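Local coordinates for protein endo-beta-1,4-mannanase (Alicyclobacillus acidocaldarius, PDB 4CD6) that hydrolyses internal beta-1,4-mannosidic linkages of mannans, probably in a cleft at one end of a TIM barrel, where a mannose-like iminosugar and a mannose unit are bound, at residues Gly105-Glu110 against Cys150-Ala155; Leu197-Ala202 against Pro226-Glu231; Pro235-Ser240 against Gly251-Asp256; Glu282-Leu287 against Ser298-Gly303. All blocks are in the same frame, centred on the assembly; numbering follows the deposited sequence. Where two conformers were deposited one is given.

Contact 1. Residues Gly105-Glu110 against Cys150-Ala155; sequences GEIRFE and CEMTTA. With IFM (5-hydroxymethyl-3,4-dihydroxypiperidine), chain B.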
# COMPACT_ATOMS: atom_id res chain seq x y z
N GLY A 105 -3.12 -5.41 11.76
CA GLY A 105 -3.52 -4.31 12.62
C GLY A 105 -3.99 -4.71 14.01
O GLY A 105 -4.27 -3.86 14.84
N GLU A 106 -4.05 -6.02 14.26
CA GLU A 106 -4.48 -6.59 15.52
C GLU A 106 -3.42 -7.43 16.25
O GLU A 106 -3.74 -8.16 17.18
CB GLU A 106 -5.70 -7.50 15.27
CG GLU A 106 -6.99 -6.75 15.16
CD GLU A 106 -8.12 -7.64 14.68
OE1 GLU A 106 -7.86 -8.78 14.29
OE2 GLU A 106 -9.28 -7.17 14.69
N ILE A 107 -2.16 -7.31 15.86
CA ILE A 107 -1.14 -8.05 16.57
C ILE A 107 -1.04 -7.48 18.00
O ILE A 107 -1.27 -6.30 18.21
CB ILE A 107 0.21 -8.07 15.81
CG1 ILE A 107 0.86 -6.70 15.75
CG2 ILE A 107 0.01 -8.67 14.41
CD1 ILE A 107 2.18 -6.72 15.01
N ARG A 108 -0.71 -8.35 18.96
CA ARG A 108 -0.84 -8.05 20.39
C ARG A 108 0.20 -8.86 21.15
O ARG A 108 0.41 -10.03 20.84
CB ARG A 108 -2.26 -8.41 20.84
N PHE A 109 0.87 -8.22 22.10
CA PHE A 109 1.80 -8.86 23.04
C PHE A 109 1.43 -8.54 24.48
O PHE A 109 1.26 -7.37 24.83
CB PHE A 109 3.22 -8.44 22.72
CG PHE A 109 3.59 -8.79 21.33
CD1 PHE A 109 3.96 -10.09 21.03
CD2 PHE A 109 3.45 -7.87 20.31
CE1 PHE A 109 4.23 -10.46 19.73
CE2 PHE A 109 3.74 -8.22 19.01
CZ PHE A 109 4.13 -9.51 18.72
N GLU A 110 1.32 -9.57 25.30
CA GLU A 110 1.01 -9.42 26.73
C GLU A 110 2.12 -8.70 27.51
O GLU A 110 1.88 -8.23 28.62
CB GLU A 110 0.74 -10.78 27.37
N CYS A 150 2.18 -0.51 7.30
CA CYS A 150 0.87 -0.58 6.69
C CYS A 150 -0.18 -1.09 7.68
O CYS A 150 -0.16 -2.27 8.06
CB CYS A 150 0.93 -1.51 5.48
SG CYS A 150 -0.61 -1.64 4.61
N GLU A 151 -1.08 -0.21 8.10
CA GLU A 151 -2.26 -0.61 8.88
C GLU A 151 -1.94 -1.20 10.25
O GLU A 151 -2.68 -2.05 10.77
CB GLU A 151 -3.13 -1.59 8.07
CG GLU A 151 -3.72 -1.00 6.80
CD GLU A 151 -4.45 -1.98 5.94
OE1 GLU A 151 -4.78 -3.09 6.44
OE2 GLU A 151 -4.75 -1.60 4.77
N MET A 152 -0.86 -0.75 10.87
CA MET A 152 -0.41 -1.37 12.13
C MET A 152 -1.08 -0.69 13.32
O MET A 152 -0.40 -0.12 14.16
CB MET A 152 1.10 -1.35 12.26
CG MET A 152 1.86 -1.89 11.05
SD MET A 152 1.49 -3.60 10.69
CE MET A 152 2.47 -4.32 12.01
N THR A 153 -2.41 -0.76 13.39
CA THR A 153 -3.14 -0.01 14.40
C THR A 153 -2.72 -0.27 15.84
O THR A 153 -2.49 0.68 16.58
CB THR A 153 -4.65 -0.19 14.22
OG1 THR A 153 -4.98 0.34 12.95
CG2 THR A 153 -5.43 0.58 15.28
N THR A 154 -2.54 -1.53 16.22
CA THR A 154 -2.12 -1.83 17.58
C THR A 154 -0.69 -1.44 17.85
O THR A 154 -0.34 -1.21 19.01
CB THR A 154 -2.31 -3.31 17.94
OG1 THR A 154 -1.76 -4.14 16.91
CG2 THR A 154 -3.79 -3.59 18.09
N ALA A 155 0.13 -1.37 16.80
CA ALA A 155 1.53 -1.01 16.99
C ALA A 155 1.70 0.49 17.12
O ALA A 155 2.66 0.92 17.69
CB ALA A 155 2.42 -1.55 15.87
O4 IFM B . -5.47 -6.97 0.78
C4 IFM B . -5.67 -6.13 1.93
C3 IFM B . -4.30 -5.79 2.50
O3 IFM B . -3.76 -6.98 3.09
C2 IFM B . -4.30 -4.63 3.51
N IFM B . -5.28 -3.59 3.17
C1 IFM B . -6.62 -3.96 2.69
C5 IFM B . -6.45 -4.89 1.49
C6 IFM B . -7.76 -5.19 0.78
O6 IFM B . -8.69 -5.95 1.57
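Thr154 holds the 105-110 loop by two hydrogen bonds to carbonyl oxygens two residues apart. Its hydroxyl OG1 donates to Ile107 O over 2.6 Å, in the carbonyl plane and on a lone pair. Its backbone N reaches Gly105 O at 3.2 Å from above the carbonyl plane, a less favourable approach. A first torsion of 49° sets OG1 between the backbone N and the carbonyl carbon, which turns the hydroxyl to Ile107 while methyl CG2 rests against Gly105 O. A valine here would probably deprive Ile107 O of its hydroxyl donor, leaving the bond from Thr154 N to Gly105 O as the hydrogen bond between these two segments.

Close backbone packing makes the second group. Gly105 CA lies 3.0 Å from Glu151 O, and a CB on Gly105 would probably collide with that oxygen. The apolar part is small: Ile107 CD1 meets Met152 CE at 3.9 Å, the methionine chain being bent at chi2 and chi3, and Trp123 of helix 120-140 touches both residues.

The third group is polar and faces the ligand. Glu151 OE2 accepts from IFM N at 2.6 Å and is also hydrogen-bonded to Ser201 OG, while OE1 is bonded to Trp103 NE1. Glu151 follows strand 145-150, consistent with the acid/base of clan GH-A glycosidases, and the Thr154 bonds join the 105-110 loop to the same turn, three residues on.

Contact 2. Residues Leu197-Ala202 against Pro226-Glu231; sequences LISSSA and PLFFME. With IFM (5-hydroxymethyl-3,4-dihydroxypiperidine), chain B.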
# COMPACT_ATOMS: atom_id res chain seq x y z
N LEU A 197 5.53 11.93 3.95
CA LEU A 197 4.18 12.00 3.42
C LEU A 197 3.29 11.17 4.35
O LEU A 197 3.69 10.09 4.80
CB LEU A 197 4.13 11.38 2.02
CG LEU A 197 4.91 12.09 0.93
CD1 LEU A 197 5.36 11.10 -0.12
CD2 LEU A 197 4.03 13.20 0.34
N ILE A 198 2.12 11.70 4.64
CA ILE A 198 1.11 10.99 5.42
C ILE A 198 0.36 10.14 4.39
O ILE A 198 0.03 10.61 3.31
CB ILE A 198 0.12 11.98 6.09
CG1 ILE A 198 0.82 12.85 7.13
CG2 ILE A 198 -1.03 11.23 6.72
CD1 ILE A 198 -0.04 13.96 7.69
N SER A 199 0.10 8.88 4.70
CA SER A 199 -0.73 8.09 3.79
C SER A 199 -1.64 7.14 4.54
O SER A 199 -1.40 6.78 5.70
CB SER A 199 0.07 7.33 2.74
OG SER A 199 0.81 6.28 3.33
N SER A 200 -2.71 6.75 3.84
CA SER A 200 -3.70 5.88 4.46
C SER A 200 -4.29 4.87 3.49
O SER A 200 -4.14 4.98 2.27
CB SER A 200 -4.78 6.69 5.14
OG SER A 200 -5.65 7.28 4.19
N SER A 201 -4.90 3.83 4.09
CA SER A 201 -5.65 2.79 3.37
C SER A 201 -7.09 3.24 3.38
O SER A 201 -7.89 2.94 4.31
CB SER A 201 -5.46 1.43 4.05
OG SER A 201 -4.19 0.87 3.79
N ALA A 202 -7.40 4.03 2.38
CA ALA A 202 -8.62 4.86 2.39
C ALA A 202 -9.82 4.11 1.86
O ALA A 202 -10.48 4.52 0.88
CB ALA A 202 -8.37 6.13 1.60
N PRO A 226 1.98 16.82 3.13
CA PRO A 226 1.00 16.29 2.18
C PRO A 226 0.47 14.93 2.59
O PRO A 226 1.14 14.18 3.31
CB PRO A 226 1.81 16.15 0.88
CG PRO A 226 3.01 16.97 1.09
CD PRO A 226 3.32 16.83 2.54
N LEU A 227 -0.71 14.63 2.08
CA LEU A 227 -1.43 13.39 2.35
C LEU A 227 -1.83 12.71 1.08
O LEU A 227 -2.39 13.35 0.18
CB LEU A 227 -2.67 13.68 3.21
CG LEU A 227 -3.46 12.48 3.74
CD1 LEU A 227 -4.13 12.77 5.08
CD2 LEU A 227 -4.48 11.95 2.76
N PHE A 228 -1.61 11.39 1.00
CA PHE A 228 -2.12 10.61 -0.12
C PHE A 228 -2.67 9.28 0.34
O PHE A 228 -2.59 8.93 1.51
CB PHE A 228 -1.12 10.49 -1.27
CG PHE A 228 -0.03 9.49 -1.05
CD1 PHE A 228 1.05 9.78 -0.27
CD2 PHE A 228 -0.05 8.27 -1.70
CE1 PHE A 228 2.08 8.85 -0.09
CE2 PHE A 228 0.96 7.35 -1.54
CZ PHE A 228 2.04 7.64 -0.75
N PHE A 229 -3.23 8.53 -0.60
CA PHE A 229 -3.79 7.21 -0.26
C PHE A 229 -2.82 6.14 -0.74
O PHE A 229 -2.61 6.00 -1.94
CB PHE A 229 -5.14 7.05 -0.91
CG PHE A 229 -6.16 8.11 -0.50
CD1 PHE A 229 -6.18 8.66 0.77
CD2 PHE A 229 -7.16 8.49 -1.41
CE1 PHE A 229 -7.14 9.61 1.14
CE2 PHE A 229 -8.11 9.41 -1.04
CZ PHE A 229 -8.11 9.96 0.23
N MET A 230 -2.18 5.44 0.21
CA MET A 230 -1.24 4.38 -0.15
C MET A 230 -1.98 3.11 -0.53
O MET A 230 -1.42 2.29 -1.23
CB MET A 230 -0.23 4.07 0.96
CG MET A 230 1.18 4.66 0.76
SD MET A 230 2.02 4.11 -0.74
CE MET A 230 1.76 2.38 -0.66
N GLU A 231 -3.22 2.97 -0.09
CA GLU A 231 -4.11 1.95 -0.67
C GLU A 231 -5.47 2.58 -0.84
O GLU A 231 -5.99 3.23 0.06
CB GLU A 231 -4.30 0.71 0.21
CG GLU A 231 -3.05 -0.02 0.59
CD GLU A 231 -3.33 -1.34 1.29
OE1 GLU A 231 -4.47 -1.85 1.25
OE2 GLU A 231 -2.37 -1.88 1.87
O4 IFM B . -5.47 -6.97 0.78
C4 IFM B . -5.67 -6.13 1.93
C3 IFM B . -4.30 -5.79 2.50
O3 IFM B . -3.76 -6.98 3.09
C2 IFM B . -4.30 -4.63 3.51
N IFM B . -5.28 -3.59 3.17
C1 IFM B . -6.62 -3.96 2.69
C5 IFM B . -6.45 -4.89 1.49
C6 IFM B . -7.76 -5.19 0.78
O6 IFM B . -8.69 -5.95 1.57
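Glu231 lies alongside Ser201, with its carbon CD 3.4 Å from Ser201 OG. Glu231 CG is anti to the carbonyl carbon (chi1 -57°), the chain then running extended into the active site. There Glu231 OE1 accepts a hydrogen bond from IFM N at 2.7 Å, and Tyr203 OH also bonds to OE1. Lys93 forms a salt bridge with OE2. Ser201 OG is hydrogen-bonded to Glu151 and Asn180, and against Glu231 it only packs.

The next shell is backbone. Ser200 O takes a nearly straight bond from Glu231 N (3.2 Å, 175°) and a weak one from Met230 N, and Ala202 N closes on Glu231 O at 2.8 Å. The register slips by one residue here, a beta bulge, which brings Glu231 level with Ser201. Below it the parallel pairing is regular, running through Ile198 N to Pro226 O and Phe228 N to Ile198 O.

Side chains brace the pairing on both faces. Ala202 CB sits over the Phe229 ring, 3.6 Å from its centroid, on the face that packs against helix 209-223. Across the sheet, Ser199 CB lies over one face of the Phe228 ring, toward its rim, with Leu197 CB at the edge.

Strand, helix 209-223 and strand form a beta-alpha-beta crossover of the TIM barrel, and Glu231, at the C-terminal end of the seventh strand, is consistent with the nucleophile of clan GH-A enzymes.

Contact 3. Residues Pro235-Ser240 against Gly251-Asp256; sequences PSRSGS and GAVCLD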
# COMPACT_ATOMS: atom_id res chain seq x y z
N PRO A 235 -13.37 -4.30 -4.39
CA PRO A 235 -13.62 -5.48 -5.21
C PRO A 235 -14.82 -5.29 -6.09
O PRO A 235 -15.77 -4.61 -5.70
CB PRO A 235 -13.93 -6.57 -4.18
CG PRO A 235 -13.41 -6.07 -2.88
CD PRO A 235 -13.51 -4.58 -2.96
N SER A 236 -14.80 -5.93 -7.25
CA SER A 236 -15.97 -5.94 -8.14
C SER A 236 -16.90 -7.08 -7.73
O SER A 236 -17.04 -8.06 -8.46
CB SER A 236 -15.54 -6.14 -9.59
OG SER A 236 -14.56 -7.16 -9.69
N ARG A 237 -17.49 -6.94 -6.54
CA ARG A 237 -18.52 -7.87 -6.03
C ARG A 237 -19.70 -7.10 -5.51
O ARG A 237 -19.57 -5.96 -5.03
CB ARG A 237 -17.98 -8.78 -4.93
CG ARG A 237 -17.17 -9.94 -5.47
CD ARG A 237 -16.71 -10.93 -4.39
NE ARG A 237 -15.70 -11.79 -5.00
CZ ARG A 237 -15.96 -12.75 -5.88
NH1 ARG A 237 -17.21 -13.00 -6.23
NH2 ARG A 237 -14.98 -13.46 -6.39
N SER A 238 -20.87 -7.71 -5.60
CA SER A 238 -22.11 -7.13 -5.13
C SER A 238 -22.00 -6.65 -3.66
O SER A 238 -21.55 -7.40 -2.78
CB SER A 238 -23.22 -8.18 -5.27
OG SER A 238 -24.46 -7.59 -4.98
N GLY A 239 -22.41 -5.41 -3.42
CA GLY A 239 -22.40 -4.83 -2.05
C GLY A 239 -21.04 -4.36 -1.52
O GLY A 239 -20.96 -3.79 -0.42
N SER A 240 -19.97 -4.57 -2.28
CA SER A 240 -18.59 -4.30 -1.81
C SER A 240 -18.31 -2.82 -1.54
O SER A 240 -17.45 -2.50 -0.70
CB SER A 240 -17.55 -4.85 -2.79
OG SER A 240 -17.11 -6.15 -2.45
N GLY A 251 -20.39 -12.26 -2.05
CA GLY A 251 -21.26 -11.72 -3.12
C GLY A 251 -20.78 -12.07 -4.53
O GLY A 251 -19.60 -12.38 -4.75
N ALA A 252 -21.70 -12.06 -5.49
CA ALA A 252 -21.37 -12.38 -6.87
C ALA A 252 -20.60 -11.23 -7.49
O ALA A 252 -20.66 -10.10 -6.99
CB ALA A 252 -22.63 -12.65 -7.68
N VAL A 253 -19.91 -11.52 -8.59
CA VAL A 253 -19.21 -10.50 -9.35
C VAL A 253 -20.18 -9.38 -9.69
O VAL A 253 -21.31 -9.62 -10.07
CB VAL A 253 -18.59 -11.04 -10.66
CG1 VAL A 253 -18.11 -9.89 -11.55
CG2 VAL A 253 -17.43 -11.97 -10.35
N CYS A 254 -19.73 -8.15 -9.51
CA CYS A 254 -20.52 -6.99 -9.92
C CYS A 254 -19.53 -5.89 -10.34
O CYS A 254 -18.98 -5.18 -9.49
CB CYS A 254 -21.40 -6.51 -8.77
SG CYS A 254 -22.46 -5.11 -9.20
N LEU A 255 -19.29 -5.79 -11.65
CA LEU A 255 -18.35 -4.78 -12.17
C LEU A 255 -18.77 -3.35 -11.86
O LEU A 255 -17.92 -2.52 -11.56
CB LEU A 255 -18.18 -4.92 -13.69
CG LEU A 255 -17.08 -5.85 -14.19
CD1 LEU A 255 -16.98 -7.15 -13.42
CD2 LEU A 255 -17.31 -6.12 -15.67
N ASP A 256 -20.08 -3.07 -11.96
CA ASP A 256 -20.58 -1.70 -11.78
C ASP A 256 -20.41 -1.20 -10.36
O ASP A 256 -20.29 0.01 -10.16
CB ASP A 256 -22.07 -1.60 -12.13
CG ASP A 256 -22.35 -1.78 -13.62
OD1 ASP A 256 -21.40 -1.71 -14.44
OD2 ASP A 256 -23.53 -2.00 -13.97
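Ala252 O is approached by two groups of the facing loop: Ser238 N donates a nearly straight hydrogen bond of 2.8 Å, and Arg237 CA lies 3.2 Å away in a CA-H...O contact. With the bond from Cys254 N to Ser236 O, 2.9 Å, this makes a single beta bridge between Arg237 and Val253. The bridge ties together two parts of the loop that joins strand 227-232 to helix 255-268 of the TIM barrel. The two bonds differ in geometry, for the amide of Cys254 comes from well above the carbonyl plane of Ser236, whereas Ser238 N lies nearly in line with the C=O bond of Ala252.

A type II beta turn from Arg237 to Ser240 then reverses the chain, with Gly239 at a positive phi. Gly251 faces Ser238, and a side chain here would probably run into Ser238 O. In the conformer described, Arg237 stretches out from CG to NE and NH1 meets Gly251 O at the guanidinium edge, 2.9 Å away; Arg237 was deposited in two conformers, so this bond is less certain than the backbone pair.

Cys254 occupies the N-cap position of helix 255-268. Its SG stands anti to the backbone N (chi1 -178°), leaving CB as the atom that packs on Ser238 N. Deeper in, Ser236 OG is bonded to Asp296 O, Ser298 O and Lys304 NZ, while Ser236 CB rests 3.6 Å from Cys254 O.

Contact 4. Residues Glu282-Leu287 against Ser298-Gly303; sequences EWPWKL and SYCIYG. With IFM (5-hydroxymethyl-3,4-dihydroxypiperidine), chain B; BMA (beta-D-mannopyranose), chain C.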
# COMPACT_ATOMS: atom_id res chain seq x y z
N GLU A 282 -5.64 -3.27 -6.42
CA GLU A 282 -4.28 -3.74 -6.60
C GLU A 282 -4.21 -4.40 -7.97
O GLU A 282 -5.23 -4.54 -8.66
CB GLU A 282 -3.88 -4.76 -5.51
CG GLU A 282 -4.77 -6.02 -5.53
CD GLU A 282 -4.36 -7.10 -4.57
OE1 GLU A 282 -3.15 -7.30 -4.37
OE2 GLU A 282 -5.26 -7.79 -4.06
N TRP A 283 -3.01 -4.86 -8.32
CA TRP A 283 -2.73 -5.49 -9.62
C TRP A 283 -1.99 -6.79 -9.38
O TRP A 283 -0.99 -6.80 -8.71
CB TRP A 283 -1.86 -4.54 -10.44
CG TRP A 283 -1.81 -4.79 -11.95
CD1 TRP A 283 -0.97 -5.62 -12.61
CD2 TRP A 283 -2.59 -4.12 -12.95
NE1 TRP A 283 -1.18 -5.54 -13.97
CE2 TRP A 283 -2.19 -4.64 -14.20
CE3 TRP A 283 -3.61 -3.16 -12.91
CZ2 TRP A 283 -2.74 -4.19 -15.40
CZ3 TRP A 283 -4.17 -2.74 -14.11
CH2 TRP A 283 -3.73 -3.25 -15.33
N PRO A 284 -2.48 -7.93 -9.92
CA PRO A 284 -1.85 -9.22 -9.63
C PRO A 284 -0.58 -9.49 -10.43
O PRO A 284 -0.48 -9.03 -11.55
CB PRO A 284 -2.92 -10.22 -10.05
CG PRO A 284 -3.62 -9.53 -11.19
CD PRO A 284 -3.57 -8.04 -10.89
N TRP A 285 0.36 -10.26 -9.88
CA TRP A 285 1.52 -10.69 -10.68
C TRP A 285 1.09 -11.59 -11.85
O TRP A 285 1.76 -11.62 -12.89
CB TRP A 285 2.62 -11.36 -9.83
CG TRP A 285 2.24 -12.68 -9.26
CD1 TRP A 285 1.84 -12.94 -8.00
CD2 TRP A 285 2.27 -13.95 -9.95
NE1 TRP A 285 1.58 -14.29 -7.85
CE2 TRP A 285 1.86 -14.93 -9.03
CE3 TRP A 285 2.63 -14.35 -11.25
CZ2 TRP A 285 1.75 -16.29 -9.37
CZ3 TRP A 285 2.52 -15.71 -11.58
CH2 TRP A 285 2.09 -16.65 -10.64
N LYS A 286 -0.01 -12.32 -11.68
CA LYS A 286 -0.56 -13.19 -12.74
C LYS A 286 -1.85 -12.56 -13.23
O LYS A 286 -2.89 -12.74 -12.61
CB LYS A 286 -0.83 -14.60 -12.20
N LEU A 287 -1.78 -11.80 -14.32
CA LEU A 287 -2.92 -11.01 -14.79
C LEU A 287 -3.79 -11.81 -15.73
O LEU A 287 -3.31 -12.36 -16.70
CB LEU A 287 -2.42 -9.76 -15.55
CG LEU A 287 -3.44 -8.72 -16.01
CD1 LEU A 287 -4.15 -8.12 -14.80
CD2 LEU A 287 -2.76 -7.62 -16.81
N SER A 298 -12.07 -9.61 -8.17
CA SER A 298 -10.94 -9.05 -7.42
C SER A 298 -10.95 -7.52 -7.39
O SER A 298 -11.82 -6.87 -7.99
CB SER A 298 -9.61 -9.55 -7.97
OG SER A 298 -9.25 -8.85 -9.15
N TYR A 299 -9.98 -6.98 -6.66
CA TYR A 299 -9.70 -5.54 -6.64
C TYR A 299 -9.16 -5.00 -7.97
O TYR A 299 -9.16 -3.78 -8.21
CB TYR A 299 -8.68 -5.25 -5.53
CG TYR A 299 -9.24 -5.24 -4.16
CD1 TYR A 299 -9.80 -4.09 -3.63
CD2 TYR A 299 -9.16 -6.36 -3.33
CE1 TYR A 299 -10.30 -4.06 -2.33
CE2 TYR A 299 -9.65 -6.33 -2.04
CZ TYR A 299 -10.23 -5.20 -1.54
OH TYR A 299 -10.74 -5.21 -0.24
N CYS A 300 -8.66 -5.87 -8.83
CA CYS A 300 -8.08 -5.41 -10.09
C CYS A 300 -9.13 -4.69 -10.96
O CYS A 300 -10.28 -5.12 -11.07
CB CYS A 300 -7.40 -6.55 -10.86
SG CYS A 300 -6.37 -5.96 -12.21
N ILE A 301 -8.74 -3.56 -11.54
CA ILE A 301 -9.64 -2.81 -12.41
C ILE A 301 -9.51 -3.22 -13.89
O ILE A 301 -10.31 -2.78 -14.71
CB ILE A 301 -9.46 -1.29 -12.30
CG1 ILE A 301 -8.06 -0.83 -12.73
CG2 ILE A 301 -9.78 -0.83 -10.88
CD1 ILE A 301 -7.92 0.68 -12.66
N TYR A 302 -8.50 -4.03 -14.22
CA TYR A 302 -8.15 -4.34 -15.63
C TYR A 302 -9.31 -5.00 -16.36
O TYR A 302 -9.85 -5.99 -15.88
CB TYR A 302 -6.96 -5.30 -15.65
CG TYR A 302 -6.38 -5.66 -17.03
CD1 TYR A 302 -5.84 -4.68 -17.86
CD2 TYR A 302 -6.33 -6.99 -17.45
CE1 TYR A 302 -5.29 -5.00 -19.08
CE2 TYR A 302 -5.78 -7.34 -18.69
CZ TYR A 302 -5.25 -6.35 -19.49
OH TYR A 302 -4.71 -6.68 -20.71
N GLY A 303 -9.69 -4.44 -17.51
CA GLY A 303 -10.75 -5.03 -18.35
C GLY A 303 -12.14 -4.67 -17.87
O GLY A 303 -13.11 -5.07 -18.49
O4 IFM B . -5.47 -6.97 0.78
C4 IFM B . -5.67 -6.13 1.93
C3 IFM B . -4.30 -5.79 2.50
O3 IFM B . -3.76 -6.98 3.09
C2 IFM B . -4.30 -4.63 3.51
N IFM B . -5.28 -3.59 3.17
C1 IFM B . -6.62 -3.96 2.69
C5 IFM B . -6.45 -4.89 1.49
C6 IFM B . -7.76 -5.19 0.78
O6 IFM B . -8.69 -5.95 1.57
C1 BMA C . -5.86 -8.33 0.63
C2 BMA C . -5.98 -8.85 -0.80
C3 BMA C . -6.09 -10.37 -0.70
C4 BMA C . -4.90 -10.92 0.08
C5 BMA C . -4.68 -10.21 1.43
C6 BMA C . -3.42 -10.76 2.12
O2 BMA C . -4.85 -8.46 -1.60
O3 BMA C . -6.11 -10.97 -1.99
O4 BMA C . -5.13 -12.30 0.33
O5 BMA C . -4.63 -8.79 1.21
O6 BMA C . -3.13 -10.08 3.35
O HOH W 1 -7.42 -8.44 -5.64
O HOH W 2 -6.83 -2.23 -9.74
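Leu287 and Tyr302 cross at about a right angle: methyl CD2 of the leucine stands over one face of the tyrosine ring, 3.8 Å from its centroid and 19° off the normal. Tyr302 CG is anti to the backbone N (chi1 -175°), presenting the ring to Leu287 and Trp283. Trp283 reaches the same ring obliquely, CH2 being 3.6 Å from Tyr302 CD1 with the planes 60° apart. Leu287 CD1 and Cys300 SG share one face of the indole, both displaced toward its rim, and the sulfur lies 4.4 Å from the centroid of the six-membered ring. Two more contacts fix that sulfur, Pro284 CD at 3.7 Å and a long bond from Tyr302 N. A serine in place of Tyr302 would probably open a gap beside Leu287 CD2 and Trp283 CH2 and deprive Arg290 of its cation-pi partner.

Nearer the sugars the contact turns polar. Glu282 runs obliquely past Tyr299, its CG 4.0 Å from Tyr299 CB, and OE2 accepts from BMA O2 at 2.6 Å. Water 1 also donates to OE2 and takes the amide of Tyr299. Water 2 bridges Glu282 O, Tyr299 O and Ile301 N. Tyr299 OH, bonded to Pro244 O, lies 2.8 Å from IFM O6.

A cis peptide precedes Glu282 and follows Trp281; a non-prolyl cis peptide after a tryptophan near the C-terminal end of the eighth strand is a hallmark of clan GH-A active sites.

Overall arrangement
The four contacts follow one another along the chain, and together they reach across one eight-stranded parallel barrel. Contact 2 pairs neighbouring barrel strands; the others lie in the segments that follow strands 89-98, 145-150, 227-232 and 275-283, taking in the last residues of strand 275-283 and the start of helix 255-268. Contacts 1 and 2 have centres 19 Å apart yet touch through Glu151. Contacts 1 and 4, centres 28 Å apart, lie on opposite sides of the chain's centre. Contact 3 adjoins contact 2 in sequence and touches contact 4, 14 Å away between centres, where Pro235 packs on Tyr299. The example illustrates how a barrel scaffold lets sequence-distant segments, here contacts 1, 2 and 4, converge on one bound iminosugar.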